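Local coordinates for short chain dehydrogenase/reductase (Acinetobacter baumannii, PDB 4IUY), which probably catalyses NAD(P)(H)-dependent oxidation or reduction, as a Rossmann-fold member of the short-chain dehydrogenase/reductase family, at residues D[202-214]-D[237-250]. Residues are numbered along the deposited sequence; the frame is centred on the assembly and turned at random.
Sequences NVNAIAPGYMITE and FVEFDDLNGPLLLL
I206 of strand 202-208 lies against P246, L247 and L250 of helix 244-250, a strand-on-helix packing of the Rossmann fold in which the strand and the helix run antiparallel (175°), their axes 9.5 Å apart at closest approach. From CB, which points toward the helix, the isoleucine branches two ways. I206 CG2 faces L243 CD2 more distantly, whereas CG1, beside the backbone N (chi1 -65°), slides past L250, with I206 CG1 3.8 Å from L250 CD1. The extended chi2 then brings I206 CD1 against P246 CB and onto L247 CD2, the latter 3.6 Å away, I206 and L247 crossing at about a right angle. A branched, wholly apolar residue suits this place, since each arm has a different hydrocarbon to meet. Toward the start of the strand, L250 CD1 also rests on N204 CB, 3.7 Å away. An asparagine suits this buried place because its CB packs on leucine while its amide is satisfied: ND2 binds the I258 carbonyl and a water that donates to L250 O.

Beyond the strand, the loop backbone pairs once with 237-250: V238 N gives a hydrogen bond to Y210 O (2.9 Å), and I212 N returns a weak one to V238 O. Between these bonds the selenomethionine M211 (selenium replacing sulfur) crosses V238, whose branched side chain offers CB and CG1 to M211 CG, both at 3.7 Å. Its long, flexible chain bends at chi3 (-73°), and M211 SE meets the F240 ring edge-on in a Met-aromatic contact, lying near the ring plane 3.9 Å from F240 CE1.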
loop_
_atom_site.group_PDB
_atom_site.type_symbol
_atom_site.label_atom_id
_atom_site.label_comp_id
_atom_site.label_asym_id
_atom_site.label_seq_id
_atom_site.Cartn_x
_atom_site.Cartn_y
_atom_site.Cartn_z
ATOM N N ASN D 202 -10.729 -19.696 -3.405
ATOM C CA ASN D 202 -9.876 -18.607 -2.943
ATOM C C ASN D 202 -8.788 -18.254 -3.996
ATOM O O ASN D 202 -8.315 -19.121 -4.748
ATOM C CB ASN D 202 -9.277 -18.880 -1.543
ATOM C CG ASN D 202 -8.374 -20.104 -1.509
ATOM O OD1 ASN D 202 -8.470 -20.991 -2.365
ATOM N ND2 ASN D 202 -7.494 -20.166 -0.502
ATOM N N VAL D 203 -8.410 -16.979 -4.041
ATOM C CA VAL D 203 -7.525 -16.479 -5.078
ATOM C C VAL D 203 -6.409 -15.656 -4.432
ATOM O O VAL D 203 -6.664 -14.643 -3.771
ATOM C CB VAL D 203 -8.289 -15.607 -6.098
ATOM C CG1 VAL D 203 -7.365 -15.197 -7.242
ATOM C CG2 VAL D 203 -9.545 -16.359 -6.651
ATOM N N ASN D 204 -5.172 -16.104 -4.628
ATOM C CA ASN D 204 -4.013 -15.464 -4.015
ATOM C C ASN D 204 -2.837 -15.335 -4.970
ATOM O O ASN D 204 -2.806 -15.946 -6.044
ATOM C CB ASN D 204 -3.590 -16.226 -2.764
ATOM C CG ASN D 204 -4.628 -16.166 -1.691
ATOM O OD1 ASN D 204 -4.806 -15.132 -1.029
ATOM N ND2 ASN D 204 -5.379 -17.249 -1.547
ATOM N N ALA D 205 -1.864 -14.526 -4.574
ATOM C CA ALA D 205 -0.710 -14.267 -5.415
ATOM C C ALA D 205 0.594 -14.534 -4.691
ATOM O O ALA D 205 0.690 -14.384 -3.485
ATOM C CB ALA D 205 -0.747 -12.791 -5.933
ATOM N N ILE D 206 1.605 -14.916 -5.454
ATOM C CA ILE D 206 2.959 -14.976 -4.962
ATOM C C ILE D 206 3.825 -14.051 -5.802
ATOM O O ILE D 206 3.775 -14.097 -7.042
ATOM C CB ILE D 206 3.511 -16.399 -5.045
ATOM C CG1 ILE D 206 2.704 -17.289 -4.090
ATOM C CG2 ILE D 206 5.012 -16.389 -4.693
ATOM C CD1 ILE D 206 2.948 -18.780 -4.247
ATOM N N ALA D 207 4.603 -13.210 -5.124
ATOM C CA ALA D 207 5.447 -12.215 -5.771
ATOM C C ALA D 207 6.922 -12.520 -5.514
ATOM O O ALA D 207 7.474 -12.133 -4.495
ATOM C CB ALA D 207 5.097 -10.803 -5.250
ATOM N N PRO D 208 7.566 -13.228 -6.442
ATOM C CA PRO D 208 8.986 -13.530 -6.264
ATOM C C PRO D 208 9.830 -12.281 -6.480
ATOM O O PRO D 208 9.423 -11.427 -7.271
ATOM C CB PRO D 208 9.277 -14.526 -7.402
ATOM C CG PRO D 208 7.942 -14.916 -7.941
ATOM C CD PRO D 208 7.040 -13.777 -7.703
ATOM N N GLY D 209 10.984 -12.194 -5.813
ATOM C CA GLY D 209 12.002 -11.213 -6.174
ATOM C C GLY D 209 12.788 -11.691 -7.385
ATOM O O GLY D 209 12.291 -12.497 -8.149
ATOM N N TYR D 210 14.018 -11.220 -7.560
ATOM C CA TYR D 210 14.836 -11.656 -8.676
ATOM C C TYR D 210 15.371 -13.056 -8.468
ATOM O O TYR D 210 16.091 -13.336 -7.510
ATOM C CB TYR D 210 15.984 -10.688 -8.940
ATOM C CG TYR D 210 15.536 -9.361 -9.500
ATOM C CD1 TYR D 210 15.400 -9.172 -10.873
ATOM C CD2 TYR D 210 15.235 -8.298 -8.663
ATOM C CE1 TYR D 210 14.987 -7.940 -11.390
ATOM C CE2 TYR D 210 14.814 -7.075 -9.171
ATOM C CZ TYR D 210 14.701 -6.897 -10.517
ATOM O OH TYR D 210 14.282 -5.674 -10.983
HETATM N N MSE D 211 15.006 -13.941 -9.380
HETATM C CA MSE D 211 15.416 -15.326 -9.264
HETATM C C MSE D 211 16.616 -15.601 -10.104
HETATM O O MSE D 211 16.688 -15.180 -11.258
HETATM C CB MSE D 211 14.283 -16.252 -9.646
HETATM C CG MSE D 211 13.158 -16.111 -8.659
HETATM SE SE MSE D 211 11.631 -17.092 -9.207
HETATM C CE MSE D 211 11.003 -16.001 -10.685
ATOM N N ILE D 212 17.576 -16.293 -9.508
ATOM C CA ILE D 212 18.760 -16.662 -10.240
ATOM C C ILE D 212 18.408 -17.681 -11.343
ATOM O O ILE D 212 18.216 -18.878 -11.092
ATOM C CB ILE D 212 19.897 -17.081 -9.281
ATOM C CG1 ILE D 212 21.077 -17.606 -10.096
ATOM C CG2 ILE D 212 19.401 -18.092 -8.248
ATOM C CD1 ILE D 212 21.600 -16.592 -11.091
ATOM N N THR D 213 18.258 -17.148 -12.558
ATOM C CA THR D 213 17.882 -17.927 -13.733
ATOM C C THR D 213 18.859 -17.650 -14.875
ATOM O O THR D 213 19.793 -16.851 -14.722
ATOM C CB THR D 213 16.462 -17.587 -14.228
ATOM O OG1 THR D 213 16.454 -16.284 -14.823
ATOM C CG2 THR D 213 15.456 -17.640 -13.087
ATOM N N GLU D 214 18.638 -18.301 -16.017
ATOM C CA GLU D 214 19.568 -18.220 -17.150
ATOM C C GLU D 214 19.233 -17.191 -18.239
ATOM O O GLU D 214 20.094 -16.824 -19.041
ATOM C CB GLU D 214 19.735 -19.611 -17.766
ATOM C CG GLU D 214 20.015 -20.687 -16.716
ATOM C CD GLU D 214 21.181 -20.327 -15.796
ATOM O OE1 GLU D 214 21.045 -20.498 -14.565
ATOM O OE2 GLU D 214 22.230 -19.870 -16.300
ATOM N N PHE D 237 19.905 -13.700 -4.090
ATOM C CA PHE D 237 18.792 -13.708 -5.015
ATOM C C PHE D 237 17.867 -14.836 -4.574
ATOM O O PHE D 237 18.232 -15.671 -3.753
ATOM C CB PHE D 237 19.267 -13.885 -6.470
ATOM C CG PHE D 237 20.012 -12.695 -7.007
ATOM C CD1 PHE D 237 19.387 -11.457 -7.103
ATOM C CD2 PHE D 237 21.328 -12.805 -7.414
ATOM C CE1 PHE D 237 20.067 -10.350 -7.592
ATOM C CE2 PHE D 237 22.015 -11.704 -7.905
ATOM C CZ PHE D 237 21.384 -10.475 -7.993
ATOM N N VAL D 238 16.665 -14.828 -5.114
ATOM C CA VAL D 238 15.632 -15.794 -4.760
ATOM C C VAL D 238 15.920 -17.156 -5.356
ATOM O O VAL D 238 16.301 -17.252 -6.514
ATOM C CB VAL D 238 14.280 -15.281 -5.247
ATOM C CG1 VAL D 238 13.168 -16.278 -4.940
ATOM C CG2 VAL D 238 14.024 -13.855 -4.645
ATOM N N GLU D 239 15.839 -18.193 -4.528
ATOM C CA GLU D 239 15.943 -19.577 -4.993
ATOM C C GLU D 239 14.548 -20.130 -5.187
ATOM O O GLU D 239 13.647 -19.786 -4.413
ATOM C CB GLU D 239 16.659 -20.437 -3.953
ATOM C CG GLU D 239 18.086 -20.002 -3.659
ATOM C CD GLU D 239 19.064 -20.406 -4.741
ATOM O OE1 GLU D 239 18.667 -21.139 -5.671
ATOM O OE2 GLU D 239 20.242 -19.995 -4.664
ATOM N N PHE D 240 14.382 -21.042 -6.149
ATOM C CA PHE D 240 13.073 -21.677 -6.409
ATOM C C PHE D 240 12.478 -22.291 -5.132
ATOM O O PHE D 240 11.291 -22.192 -4.880
ATOM C CB PHE D 240 13.218 -22.761 -7.480
ATOM C CG PHE D 240 13.392 -22.226 -8.877
ATOM C CD1 PHE D 240 12.989 -20.935 -9.201
ATOM C CD2 PHE D 240 13.982 -23.013 -9.862
ATOM C CE1 PHE D 240 13.147 -20.453 -10.472
ATOM C CE2 PHE D 240 14.152 -22.538 -11.144
ATOM C CZ PHE D 240 13.726 -21.259 -11.455
ATOM N N ASP D 241 13.331 -22.927 -4.339
ATOM C CA ASP D 241 12.945 -23.527 -3.072
ATOM C C ASP D 241 12.317 -22.553 -2.095
ATOM O O ASP D 241 11.508 -22.968 -1.249
ATOM C CB ASP D 241 14.147 -24.195 -2.390
ATOM C CG ASP D 241 14.445 -25.561 -2.945
ATOM O OD1 ASP D 241 13.523 -26.187 -3.517
ATOM O OD2 ASP D 241 15.589 -26.023 -2.781
ATOM N N ASP D 242 12.667 -21.267 -2.212
ATOM C CA ASP D 242 12.082 -20.269 -1.311
ATOM C C ASP D 242 10.562 -20.189 -1.475
ATOM O O ASP D 242 9.877 -19.721 -0.561
ATOM C CB ASP D 242 12.707 -18.879 -1.527
ATOM C CG ASP D 242 14.184 -18.828 -1.129
ATOM O OD1 ASP D 242 14.609 -19.671 -0.301
ATOM O OD2 ASP D 242 14.918 -17.946 -1.649
ATOM N N LEU D 243 10.062 -20.654 -2.625
ATOM C CA LEU D 243 8.645 -20.564 -3.008
ATOM C C LEU D 243 7.778 -21.745 -2.564
ATOM O O LEU D 243 6.546 -21.681 -2.585
ATOM C CB LEU D 243 8.513 -20.429 -4.540
ATOM C CG LEU D 243 9.395 -19.306 -5.093
ATOM C CD1 LEU D 243 9.267 -19.196 -6.613
ATOM C CD2 LEU D 243 9.036 -18.001 -4.400
ATOM N N ASN D 244 8.431 -22.829 -2.190
ATOM C CA ASN D 244 7.734 -24.050 -1.856
ATOM C C ASN D 244 6.684 -23.858 -0.773
ATOM O O ASN D 244 5.516 -24.221 -0.952
ATOM C CB ASN D 244 8.745 -25.139 -1.512
ATOM C CG ASN D 244 9.582 -25.555 -2.737
ATOM O OD1 ASN D 244 9.437 -24.992 -3.822
ATOM N ND2 ASN D 244 10.465 -26.521 -2.556
ATOM N N GLY D 245 7.096 -23.242 0.331
ATOM C CA GLY D 245 6.200 -23.013 1.448
ATOM C C GLY D 245 4.945 -22.236 1.087
ATOM O O GLY D 245 3.846 -22.690 1.378
ATOM N N PRO D 246 5.100 -21.041 0.502
ATOM C CA PRO D 246 3.923 -20.277 0.071
ATOM C C PRO D 246 3.047 -21.024 -0.955
ATOM O O PRO D 246 1.822 -20.926 -0.897
ATOM C CB PRO D 246 4.535 -19.027 -0.567
ATOM C CG PRO D 246 5.860 -18.863 0.089
ATOM C CD PRO D 246 6.357 -20.262 0.362
ATOM N N LEU D 247 3.667 -21.750 -1.878
ATOM C CA LEU D 247 2.919 -22.509 -2.901
ATOM C C LEU D 247 2.038 -23.570 -2.280
ATOM O O LEU D 247 0.883 -23.727 -2.667
ATOM C CB LEU D 247 3.858 -23.165 -3.915
ATOM C CG LEU D 247 4.430 -22.253 -5.001
ATOM C CD1 LEU D 247 5.643 -22.934 -5.648
ATOM C CD2 LEU D 247 3.367 -21.929 -6.042
ATOM N N LEU D 248 2.603 -24.305 -1.327
ATOM C CA LEU D 248 1.877 -25.365 -0.658
ATOM C C LEU D 248 0.791 -24.792 0.245
ATOM O O LEU D 248 -0.327 -25.337 0.297
ATOM C CB LEU D 248 2.827 -26.282 0.118
ATOM C CG LEU D 248 3.717 -27.212 -0.716
ATOM C CD1 LEU D 248 4.570 -28.085 0.155
ATOM C CD2 LEU D 248 2.898 -28.074 -1.673
ATOM N N LEU D 249 1.096 -23.679 0.909
ATOM C CA LEU D 249 0.112 -22.976 1.735
ATOM C C LEU D 249 -1.134 -22.607 0.936
ATOM O O LEU D 249 -2.247 -22.860 1.371
ATOM C CB LEU D 249 0.719 -21.691 2.325
ATOM C CG LEU D 249 -0.212 -20.762 3.111
ATOM C CD1 LEU D 249 -0.661 -21.420 4.433
ATOM C CD2 LEU D 249 0.444 -19.427 3.351
ATOM N N LEU D 250 -0.936 -21.961 -0.214
ATOM C CA LEU D 250 -2.029 -21.409 -1.010
ATOM C C LEU D 250 -2.752 -22.456 -1.861
ATOM O O LEU D 250 -3.776 -22.154 -2.481
ATOM C CB LEU D 250 -1.522 -20.266 -1.882
ATOM C CG LEU D 250 -0.933 -19.096 -1.086
ATOM C CD1 LEU D 250 -0.405 -18.030 -2.040
ATOM C CD2 LEU D 250 -1.973 -18.507 -0.108
HETATM O O HOH W 1 -5.973 -22.904 -0.237
HETATM O O HOH W 2 -4.850 -19.388 -3.397
#